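Local coordinates for protein 3-methyladenine dna-glycosylase (Archaeoglobus fulgidus, PDB 2JHN) that is a DNA glycosylase of the AlkA type, pairing a helix-hairpin-helix (HhH-GPD) superfamily fold with an N-terminal domain resembling the TATA-box binding protein, at residues 95-100 with 249-254; 108-113 with 274-279; 241-246 with 280-285. The protein carries 1 engineered substitution. All blocks are in the same frame, centred on the assembly; numbering follows the deposited sequence. Where two conformers were deposited one is given.

Contact 1 comes first along the chain. It closes a long loop from the start of helix 96-104 to the end of helix 241-251. Contact 2 begins a little later, in the loop before helix 118-127, and closes on the start of helix 274-287. Contact 3 spans the shortest stretch, from helix 241-251 to the next part of helix 274-287. All three cross one another along the chain and none nests. Contacts 2 and 3 share helix 274-287, and contacts 1 and 3 share helix 241-251. Leu98 packs on Ile277, and Leu250 on Leu281 and Tyr284. The three contacts tie the segments near residue 100 to the C-terminal helices.

Contact 1: residues 95-100 with 249-254; sequences DEKLRM and RLYFNG
Lys97 and Leu250 mark the nearest backbone approach, with CA atoms 6.3 Å apart, where the first turn of helix 96-104 meets the C-terminal end of helix 241-251. Tyr251 bridges the gap. CB of Lys97 sits over one face of its ring, 4.0 Å from the centroid, in a CH-pi contact. Lys97 and Tyr251 run alongside each other, pointing in opposite senses. A bend at chi2 (-46°) lays the Lys97 chain along the end of the other helix, with CE 3.2 Å from Leu250 O. At the ring edge, Tyr251 OH faces the Asp95 carboxylate, whose plane stands 85° from the ring. Tyr251 OH lies 3.0 Å from Asp95 OD1 and 3.1 Å from Asp95 OD2. Both hydrogen bonds are weak and compete for one proton. The stronger partner of Asp95 is Arg269 of helix 259-270, in a salt bridge to OD2. OD1 of Asp95 also accepts from Leu98 N at 3.0 Å, a nearly straight bond. The CG of Leu98 touches Tyr251 OH at 3.7 Å. Asp95 is thus a typical helix N-cap, and the same carboxylate joins its helix to the end of another within an all-helical part of the fold.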
loop_
_atom_site.group_PDB
_atom_site.type_symbol
_atom_site.label_atom_id
_atom_site.label_comp_id
_atom_site.label_asym_id
_atom_site.label_seq_id
_atom_site.Cartn_x
_atom_site.Cartn_y
_atom_site.Cartn_z
ATOM N N ASP A 95 12.140 -20.512 -9.399
ATOM C CA ASP A 95 11.554 -20.131 -10.671
ATOM C C ASP A 95 12.511 -19.125 -11.317
ATOM O O ASP A 95 12.879 -18.127 -10.681
ATOM C CB ASP A 95 10.124 -19.561 -10.437
ATOM C CG ASP A 95 9.473 -19.011 -11.694
ATOM O OD1 ASP A 95 10.045 -18.110 -12.363
ATOM O OD2 ASP A 95 8.337 -19.439 -12.007
ATOM N N GLU A 96 12.932 -19.386 -12.563
ATOM C CA GLU A 96 13.983 -18.578 -13.193
ATOM C C GLU A 96 13.641 -17.071 -13.200
ATOM O O GLU A 96 14.485 -16.240 -12.862
ATOM C CB GLU A 96 14.259 -19.024 -14.633
ATOM C CG GLU A 96 15.517 -18.348 -15.191
ATOM C CD GLU A 96 15.903 -18.787 -16.597
ATOM O OE1 GLU A 96 15.310 -19.753 -17.116
ATOM O OE2 GLU A 96 16.813 -18.138 -17.174
ATOM N N LYS A 97 12.407 -16.761 -13.605
ATOM C CA LYS A 97 11.900 -15.383 -13.660
ATOM C C LYS A 97 11.692 -14.754 -12.268
ATOM O O LYS A 97 12.059 -13.587 -12.062
ATOM C CB LYS A 97 10.648 -15.323 -14.552
ATOM C CG LYS A 97 10.935 -15.641 -16.049
ATOM C CD LYS A 97 12.190 -14.887 -16.544
ATOM C CE LYS A 97 12.517 -15.102 -18.024
ATOM N NZ LYS A 97 12.669 -16.529 -18.404
ATOM N N LEU A 98 11.129 -15.494 -11.304
ATOM C CA LEU A 98 11.065 -14.979 -9.926
ATOM C C LEU A 98 12.438 -14.705 -9.330
ATOM O O LEU A 98 12.621 -13.709 -8.612
ATOM C CB LEU A 98 10.258 -15.877 -8.992
ATOM C CG LEU A 98 8.791 -16.041 -9.404
ATOM C CD1 LEU A 98 8.036 -17.011 -8.439
ATOM C CD2 LEU A 98 8.087 -14.681 -9.522
ATOM N N ARG A 99 13.403 -15.578 -9.634
ATOM C CA ARG A 99 14.759 -15.405 -9.128
ATOM C C ARG A 99 15.390 -14.111 -9.666
ATOM O O ARG A 99 16.087 -13.410 -8.930
ATOM C CB ARG A 99 15.634 -16.604 -9.518
ATOM C CG ARG A 99 16.968 -16.648 -8.775
ATOM C CD ARG A 99 17.585 -18.052 -8.880
ATOM N NE ARG A 99 17.962 -18.350 -10.257
ATOM C CZ ARG A 99 17.354 -19.241 -11.042
ATOM N NH1 ARG A 99 16.344 -19.958 -10.568
ATOM N NH2 ARG A 99 17.774 -19.428 -12.300
ATOM N N MET A 100 15.119 -13.835 -10.942
ATOM C CA MET A 100 15.485 -12.614 -11.666
ATOM C C MET A 100 14.916 -11.340 -11.008
ATOM O O MET A 100 15.613 -10.322 -10.873
ATOM C CB MET A 100 14.946 -12.752 -13.088
ATOM C CG MET A 100 15.536 -11.842 -14.140
ATOM S SD MET A 100 15.113 -12.491 -15.763
ATOM C CE MET A 100 16.319 -13.791 -15.948
ATOM N N ARG A 249 6.069 -9.258 -19.822
ATOM C CA ARG A 249 7.506 -8.999 -20.006
ATOM C C ARG A 249 8.386 -10.101 -19.411
ATOM O O ARG A 249 9.389 -10.506 -20.017
ATOM C CB ARG A 249 7.885 -7.624 -19.442
ATOM C CG ARG A 249 9.208 -7.093 -19.957
ATOM C CD ARG A 249 9.190 -5.585 -20.144
ATOM N NE ARG A 249 10.394 -5.142 -20.846
ATOM C CZ ARG A 249 11.546 -4.858 -20.243
ATOM N NH1 ARG A 249 11.647 -4.957 -18.927
ATOM N NH2 ARG A 249 12.594 -4.470 -20.954
ATOM N N LEU A 250 7.991 -10.612 -18.246
ATOM C CA LEU A 250 8.711 -11.686 -17.585
ATOM C C LEU A 250 8.607 -13.040 -18.266
ATOM O O LEU A 250 9.610 -13.747 -18.388
ATOM C CB LEU A 250 8.235 -11.836 -16.136
ATOM C CG LEU A 250 8.890 -10.945 -15.095
ATOM C CD1 LEU A 250 8.192 -11.177 -13.770
ATOM C CD2 LEU A 250 10.388 -11.240 -14.977
ATOM N N TYR A 251 7.398 -13.409 -18.690
ATOM C CA TYR A 251 7.113 -14.780 -19.082
ATOM C C TYR A 251 6.740 -14.976 -20.544
ATOM O O TYR A 251 6.673 -16.120 -21.022
ATOM C CB TYR A 251 5.987 -15.350 -18.206
ATOM C CG TYR A 251 6.397 -15.670 -16.780
ATOM C CD1 TYR A 251 7.110 -16.837 -16.472
ATOM C CD2 TYR A 251 6.049 -14.817 -15.734
ATOM C CE1 TYR A 251 7.481 -17.139 -15.154
ATOM C CE2 TYR A 251 6.409 -15.106 -14.414
ATOM C CZ TYR A 251 7.126 -16.258 -14.122
ATOM O OH TYR A 251 7.482 -16.553 -12.824
ATOM N N PHE A 252 6.422 -13.886 -21.229
ATOM C CA PHE A 252 5.860 -13.966 -22.575
ATOM C C PHE A 252 6.629 -13.066 -23.526
ATOM O O PHE A 252 6.096 -12.630 -24.548
ATOM C CB PHE A 252 4.356 -13.619 -22.577
ATOM C CG PHE A 252 3.497 -14.619 -21.840
ATOM C CD1 PHE A 252 2.905 -15.681 -22.517
ATOM C CD2 PHE A 252 3.286 -14.500 -20.458
ATOM C CE1 PHE A 252 2.114 -16.609 -21.845
ATOM C CE2 PHE A 252 2.495 -15.420 -19.773
ATOM C CZ PHE A 252 1.906 -16.482 -20.465
ATOM N N ASN A 253 7.877 -12.781 -23.160
ATOM C CA ASN A 253 8.783 -11.931 -23.945
ATOM C C ASN A 253 8.162 -10.618 -24.447
ATOM O O ASN A 253 8.391 -10.200 -25.590
ATOM C CB ASN A 253 9.388 -12.736 -25.110
ATOM C CG ASN A 253 10.754 -12.223 -25.528
ATOM O OD1 ASN A 253 11.688 -12.182 -24.726
ATOM N ND2 ASN A 253 10.877 -11.835 -26.793
ATOM N N GLY A 254 7.356 -9.979 -23.600
ATOM C CA GLY A 254 6.799 -8.678 -23.915
ATOM C C GLY A 254 5.532 -8.690 -24.748
ATOM O O GLY A 254 4.968 -7.640 -25.014
#

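Contact 2: residues 108-113 with 274-279; sequences FGRAGL and ARDILF
The loop 108-113 runs along the first turns of helix 274-287, and Ala111 and Asp276 come within 4.7 Å, CA to CA. Three hydrogen bonds grip the buried Asp276 carboxylate. Arg110 takes it side-on in a salt bridge: NH2 to Asp276 OD2 at 2.8 Å, on the syn side and a little out of the carboxylate plane, and NE to Asp276 OD1 at 3.2 Å, from above that plane. The two flat groups are turned 42° apart. Ala111 N adds a bond of 3.0 Å to OD1 of Asp276, on its anti lone pair. The aspartate therefore holds both the loop backbone and the arginine beside it. Arg275 works in reverse: its NH1 and NH2 point end-on at Gly112 O, at 2.9 and 3.0 Å, with the oxygen in the guanidinium plane. Ala111 CB touches two flat groups from different sides: the Phe279 ring, over the face and 3.5 Å from its centroid, and a face of the Arg275 guanidinium. The side chains of Phe108 and Phe279 cross at about a right angle, with CE2 of Phe108 4.0 Å from CB of Phe279. Leu88 of helix 86-93 touches Arg110 and Asp276, and Phe18 lies nearly parallel to the Phe279 ring. Arg275 NH1 also bonds to Ser228 O of helix 220-229. Leu113 bonds by its backbone to Tyr79, so the loop lies against helices 69-80, 86-93 and 274-287.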
loop_
_atom_site.group_PDB
_atom_site.type_symbol
_atom_site.label_atom_id
_atom_site.label_comp_id
_atom_site.label_asym_id
_atom_site.label_seq_id
_atom_site.Cartn_x
_atom_site.Cartn_y
_atom_site.Cartn_z
ATOM N N PHE A 108 14.349 -6.359 -0.653
ATOM C CA PHE A 108 12.990 -5.826 -0.501
ATOM C C PHE A 108 12.137 -6.650 0.464
ATOM O O PHE A 108 11.258 -6.080 1.127
ATOM C CB PHE A 108 12.299 -5.620 -1.853
ATOM C CG PHE A 108 10.930 -4.962 -1.751
ATOM C CD1 PHE A 108 10.808 -3.562 -1.720
ATOM C CD2 PHE A 108 9.769 -5.740 -1.673
ATOM C CE1 PHE A 108 9.538 -2.935 -1.645
ATOM C CE2 PHE A 108 8.487 -5.120 -1.559
ATOM C CZ PHE A 108 8.383 -3.706 -1.573
ATOM N N GLY A 109 12.375 -7.965 0.543
ATOM C CA GLY A 109 11.675 -8.810 1.541
ATOM C C GLY A 109 10.223 -9.076 1.141
ATOM O O GLY A 109 9.868 -9.116 -0.060
ATOM N N ARG A 110 9.376 -9.219 2.149
ATOM C CA ARG A 110 7.946 -9.446 1.940
ATOM C C ARG A 110 7.205 -8.150 1.683
ATOM O O ARG A 110 7.646 -7.074 2.091
ATOM C CB ARG A 110 7.359 -10.139 3.176
ATOM C CG ARG A 110 8.017 -11.553 3.422
ATOM C CD ARG A 110 7.076 -12.477 4.180
ATOM N NE ARG A 110 5.971 -12.888 3.317
ATOM C CZ ARG A 110 5.074 -13.822 3.635
ATOM N NH1 ARG A 110 5.151 -14.470 4.804
ATOM N NH2 ARG A 110 4.099 -14.117 2.783
ATOM N N ALA A 111 6.037 -8.260 1.062
ATOM C CA ALA A 111 5.189 -7.100 0.813
ATOM C C ALA A 111 4.627 -6.566 2.121
ATOM O O ALA A 111 4.254 -7.342 3.018
ATOM C CB ALA A 111 4.056 -7.471 -0.111
ATOM N N GLY A 112 4.592 -5.239 2.232
ATOM C CA GLY A 112 3.809 -4.587 3.299
ATOM C C GLY A 112 2.364 -4.363 2.862
ATOM O O GLY A 112 1.752 -5.239 2.207
ATOM N N LEU A 113 1.832 -3.193 3.220
ATOM C CA LEU A 113 0.516 -2.747 2.766
ATOM C C LEU A 113 0.686 -1.346 2.191
ATOM O O LEU A 113 1.726 -0.697 2.417
ATOM C CB LEU A 113 -0.486 -2.718 3.940
ATOM C CG LEU A 113 -0.808 -4.078 4.584
ATOM C CD1 LEU A 113 -1.585 -3.814 5.888
ATOM C CD2 LEU A 113 -1.637 -4.921 3.606
ATOM N N ALA A 274 1.720 -15.069 -4.028
ATOM C CA ALA A 274 1.269 -14.148 -5.093
ATOM C C ALA A 274 1.223 -12.674 -4.629
ATOM O O ALA A 274 1.613 -11.776 -5.391
ATOM C CB ALA A 274 -0.098 -14.554 -5.650
ATOM N N ARG A 275 0.744 -12.445 -3.390
ATOM C CA ARG A 275 0.679 -11.058 -2.831
ATOM C C ARG A 275 2.063 -10.391 -2.661
ATOM O O ARG A 275 2.208 -9.204 -2.887
ATOM C CB ARG A 275 -0.104 -11.028 -1.501
ATOM C CG ARG A 275 -0.748 -9.648 -1.202
ATOM C CD ARG A 275 -1.267 -9.589 0.236
ATOM N NE ARG A 275 -0.155 -9.438 1.166
ATOM C CZ ARG A 275 0.420 -8.275 1.451
ATOM N NH1 ARG A 275 -0.034 -7.156 0.899
ATOM N NH2 ARG A 275 1.464 -8.235 2.277
ATOM N N ASP A 276 3.079 -11.162 -2.259
ATOM C CA ASP A 276 4.442 -10.638 -2.161
ATOM C C ASP A 276 5.001 -10.385 -3.553
ATOM O O ASP A 276 5.567 -9.322 -3.853
ATOM C CB ASP A 276 5.321 -11.678 -1.440
ATOM C CG ASP A 276 4.851 -11.953 -0.046
ATOM O OD1 ASP A 276 5.105 -11.113 0.839
ATOM O OD2 ASP A 276 4.230 -13.027 0.178
ATOM N N ILE A 277 4.820 -11.361 -4.434
ATOM C CA ILE A 277 5.297 -11.198 -5.819
ATOM C C ILE A 277 4.638 -10.001 -6.525
ATOM O O ILE A 277 5.250 -9.324 -7.341
ATOM C CB ILE A 277 5.116 -12.532 -6.616
ATOM C CG1 ILE A 277 6.015 -13.608 -5.984
ATOM C CG2 ILE A 277 5.370 -12.331 -8.137
ATOM C CD1 ILE A 277 5.625 -15.058 -6.383
ATOM N N LEU A 278 3.377 -9.734 -6.207
ATOM C CA LEU A 278 2.702 -8.584 -6.753
ATOM C C LEU A 278 3.480 -7.270 -6.527
ATOM O O LEU A 278 3.576 -6.438 -7.437
ATOM C CB LEU A 278 1.319 -8.472 -6.093
ATOM C CG LEU A 278 0.482 -7.232 -6.423
ATOM C CD1 LEU A 278 0.103 -7.178 -7.892
ATOM C CD2 LEU A 278 -0.735 -7.190 -5.528
ATOM N N PHE A 279 4.030 -7.083 -5.326
ATOM C CA PHE A 279 4.817 -5.868 -5.033
ATOM C C PHE A 279 6.122 -5.798 -5.875
ATOM O O PHE A 279 6.511 -4.711 -6.333
ATOM C CB PHE A 279 5.126 -5.755 -3.538
ATOM C CG PHE A 279 3.972 -5.206 -2.704
ATOM C CD1 PHE A 279 2.687 -5.735 -2.801
ATOM C CD2 PHE A 279 4.197 -4.150 -1.795
ATOM C CE1 PHE A 279 1.621 -5.233 -2.002
ATOM C CE2 PHE A 279 3.147 -3.650 -0.991
ATOM C CZ PHE A 279 1.855 -4.189 -1.103
#

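Contact 3: residues 241-246 with 280-285; sequences LGVRRA and YLFLYD
Gly242 is the first residue of 241-246 to meet the other helix. It has no side chain, which lets the Asp285 carboxylate lie directly against its backbone, with OD2 of Asp285 3.4 Å from Gly242 CA. The two short helical segments cross nearly at right angles, at 81°, and their axes come within 8.7 Å. Val243 follows on the flank. Its CG2 branch is anti to its own carbonyl carbon and touches CE1 of the Phe282 ring at 3.9 Å. Phe236 and Val262 also pack on Val243, while Leu278, one turn before Phe282, reaches the same CG2. This is packing in the C-terminal part of a helix-hairpin-helix glycosylase fold. Helix 241-251 follows helices 205-213 and 220-229; the end of helix 205-213 and the loop after it supply Thr213, Phe215 and Ile218 to a sodium ion. Next comes Arg245, which is partly exposed. It takes the Asp285 carboxylate side-on in a salt bridge, one nitrogen to each oxygen. Arg245 NE reaches Asp285 OD1 at 3.0 Å, and Arg245 NH2 reaches Asp285 OD2 at 3.0 Å on its syn lone pair. The two flat groups are close to coplanar, 25° apart. The NE bond is nearly straight, the NH2 bond somewhat bent. Gly242 CA lies over one face of the guanidinium. CG of Asp285 is anti to the backbone N (chi1 -174°), which carries the carboxylate across to the arginine. Asp285 is buried, and Arg245 gives each of its oxygens a hydrogen-bond partner. Ala246 is the last residue of the segment, and its CB packs against Leu281 and Tyr284. That methyl lies 3.9 Å from Leu281 CD2 and also touches Leu281 O. The Tyr284 ring offers its edge, CD2 coming to 4.0 Å from Ala246 CB.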
loop_
_atom_site.group_PDB
_atom_site.type_symbol
_atom_site.label_atom_id
_atom_site.label_comp_id
_atom_site.label_asym_id
_atom_site.label_seq_id
_atom_site.Cartn_x
_atom_site.Cartn_y
_atom_site.Cartn_z
ATOM N N LEU A 241 -3.418 -3.148 -15.289
ATOM C CA LEU A 241 -2.604 -3.007 -16.520
ATOM C C LEU A 241 -1.087 -3.078 -16.280
ATOM O O LEU A 241 -0.365 -3.657 -17.073
ATOM C CB LEU A 241 -2.961 -1.724 -17.262
ATOM C CG LEU A 241 -4.052 -2.065 -18.276
ATOM C CD1 LEU A 241 -5.402 -1.496 -17.880
ATOM C CD2 LEU A 241 -3.610 -1.574 -19.641
ATOM N N GLY A 242 -0.627 -2.495 -15.179
ATOM C CA GLY A 242 0.757 -2.664 -14.760
ATOM C C GLY A 242 1.139 -4.105 -14.476
ATOM O O GLY A 242 2.238 -4.551 -14.844
ATOM N N VAL A 243 0.241 -4.845 -13.822
ATOM C CA VAL A 243 0.469 -6.265 -13.557
ATOM C C VAL A 243 0.563 -7.053 -14.869
ATOM O O VAL A 243 1.468 -7.872 -15.042
ATOM C CB VAL A 243 -0.628 -6.855 -12.617
ATOM C CG1 VAL A 243 -0.538 -8.384 -12.534
ATOM C CG2 VAL A 243 -0.513 -6.240 -11.208
ATOM N N ARG A 244 -0.375 -6.805 -15.790
ATOM C CA ARG A 244 -0.374 -7.509 -17.082
ATOM C C ARG A 244 0.934 -7.259 -17.862
ATOM O O ARG A 244 1.569 -8.211 -18.343
ATOM C CB ARG A 244 -1.620 -7.127 -17.899
ATOM C CG ARG A 244 -2.926 -7.684 -17.317
ATOM C CD ARG A 244 -4.149 -7.139 -18.090
ATOM N NE ARG A 244 -4.050 -7.474 -19.512
ATOM C CZ ARG A 244 -4.590 -6.755 -20.493
ATOM N NH1 ARG A 244 -5.272 -5.654 -20.218
ATOM N NH2 ARG A 244 -4.451 -7.143 -21.754
ATOM N N ARG A 245 1.347 -5.997 -17.921
ATOM C CA ARG A 245 2.627 -5.607 -18.543
ATOM C C ARG A 245 3.830 -6.342 -17.937
ATOM O O ARG A 245 4.633 -6.931 -18.667
ATOM C CB ARG A 245 2.853 -4.100 -18.468
ATOM C CG ARG A 245 1.893 -3.243 -19.304
ATOM C CD ARG A 245 2.341 -1.763 -19.381
ATOM N NE ARG A 245 2.388 -1.072 -18.098
ATOM C CZ ARG A 245 1.475 -0.203 -17.660
ATOM N NH1 ARG A 245 0.410 0.103 -18.404
ATOM N NH2 ARG A 245 1.623 0.366 -16.468
ATOM N N ALA A 246 3.934 -6.339 -16.605
ATOM C CA ALA A 246 5.050 -7.001 -15.915
ATOM C C ALA A 246 5.092 -8.511 -16.142
ATOM O O ALA A 246 6.153 -9.076 -16.447
ATOM C CB ALA A 246 5.031 -6.651 -14.404
ATOM N N TYR A 280 6.769 -6.953 -6.062
ATOM C CA TYR A 280 7.926 -7.063 -6.997
ATOM C C TYR A 280 7.522 -6.719 -8.439
ATOM O O TYR A 280 8.296 -6.081 -9.145
ATOM C CB TYR A 280 8.571 -8.463 -6.935
ATOM C CG TYR A 280 9.392 -8.688 -5.660
ATOM C CD1 TYR A 280 8.764 -9.045 -4.471
ATOM C CD2 TYR A 280 10.798 -8.526 -5.657
ATOM C CE1 TYR A 280 9.494 -9.230 -3.270
ATOM C CE2 TYR A 280 11.554 -8.746 -4.470
ATOM C CZ TYR A 280 10.887 -9.086 -3.283
ATOM O OH TYR A 280 11.583 -9.272 -2.125
ATOM N N LEU A 281 6.318 -7.128 -8.863
ATOM C CA LEU A 281 5.804 -6.805 -10.208
ATOM C C LEU A 281 5.529 -5.290 -10.345
ATOM O O LEU A 281 5.805 -4.707 -11.395
ATOM C CB LEU A 281 4.552 -7.627 -10.550
ATOM C CG LEU A 281 4.736 -9.143 -10.658
ATOM C CD1 LEU A 281 3.396 -9.839 -10.858
ATOM C CD2 LEU A 281 5.716 -9.541 -11.800
ATOM N N PHE A 282 5.017 -4.650 -9.291
ATOM C CA PHE A 282 4.845 -3.186 -9.323
ATOM C C PHE A 282 6.210 -2.500 -9.500
ATOM O O PHE A 282 6.345 -1.575 -10.298
ATOM C CB PHE A 282 4.208 -2.637 -8.038
ATOM C CG PHE A 282 2.733 -2.977 -7.861
ATOM C CD1 PHE A 282 1.855 -3.066 -8.954
ATOM C CD2 PHE A 282 2.237 -3.170 -6.580
ATOM C CE1 PHE A 282 0.460 -3.373 -8.735
ATOM C CE2 PHE A 282 0.882 -3.458 -6.348
ATOM C CZ PHE A 282 0.001 -3.566 -7.443
ATOM N N LEU A 283 7.209 -2.933 -8.737
ATOM C CA LEU A 283 8.547 -2.340 -8.867
ATOM C C LEU A 283 9.095 -2.531 -10.294
ATOM O O LEU A 283 9.664 -1.620 -10.866
ATOM C CB LEU A 283 9.513 -2.957 -7.858
ATOM C CG LEU A 283 9.281 -2.633 -6.385
ATOM C CD1 LEU A 283 10.083 -3.588 -5.519
ATOM C CD2 LEU A 283 9.639 -1.177 -6.130
ATOM N N TYR A 284 8.927 -3.739 -10.826
ATOM C CA TYR A 284 9.391 -4.135 -12.167
ATOM C C TYR A 284 8.725 -3.281 -13.232
ATOM O O TYR A 284 9.387 -2.741 -14.132
ATOM C CB TYR A 284 9.065 -5.614 -12.392
ATOM C CG TYR A 284 9.737 -6.220 -13.591
ATOM C CD1 TYR A 284 11.106 -6.458 -13.591
ATOM C CD2 TYR A 284 9.011 -6.565 -14.712
ATOM C CE1 TYR A 284 11.724 -7.021 -14.683
ATOM C CE2 TYR A 284 9.622 -7.138 -15.815
ATOM C CZ TYR A 284 10.980 -7.361 -15.789
ATOM O OH TYR A 284 11.603 -7.909 -16.881
ATOM N N ASP A 285 7.411 -3.135 -13.120
ATOM C CA ASP A 285 6.662 -2.284 -14.041
ATOM C C ASP A 285 7.078 -0.810 -13.961
ATOM O O ASP A 285 7.154 -0.128 -14.995
ATOM C CB ASP A 285 5.158 -2.411 -13.800
ATOM C CG ASP A 285 4.330 -1.638 -14.847
ATOM O OD1 ASP A 285 4.497 -1.890 -16.082
ATOM O OD2 ASP A 285 3.524 -0.782 -14.419
#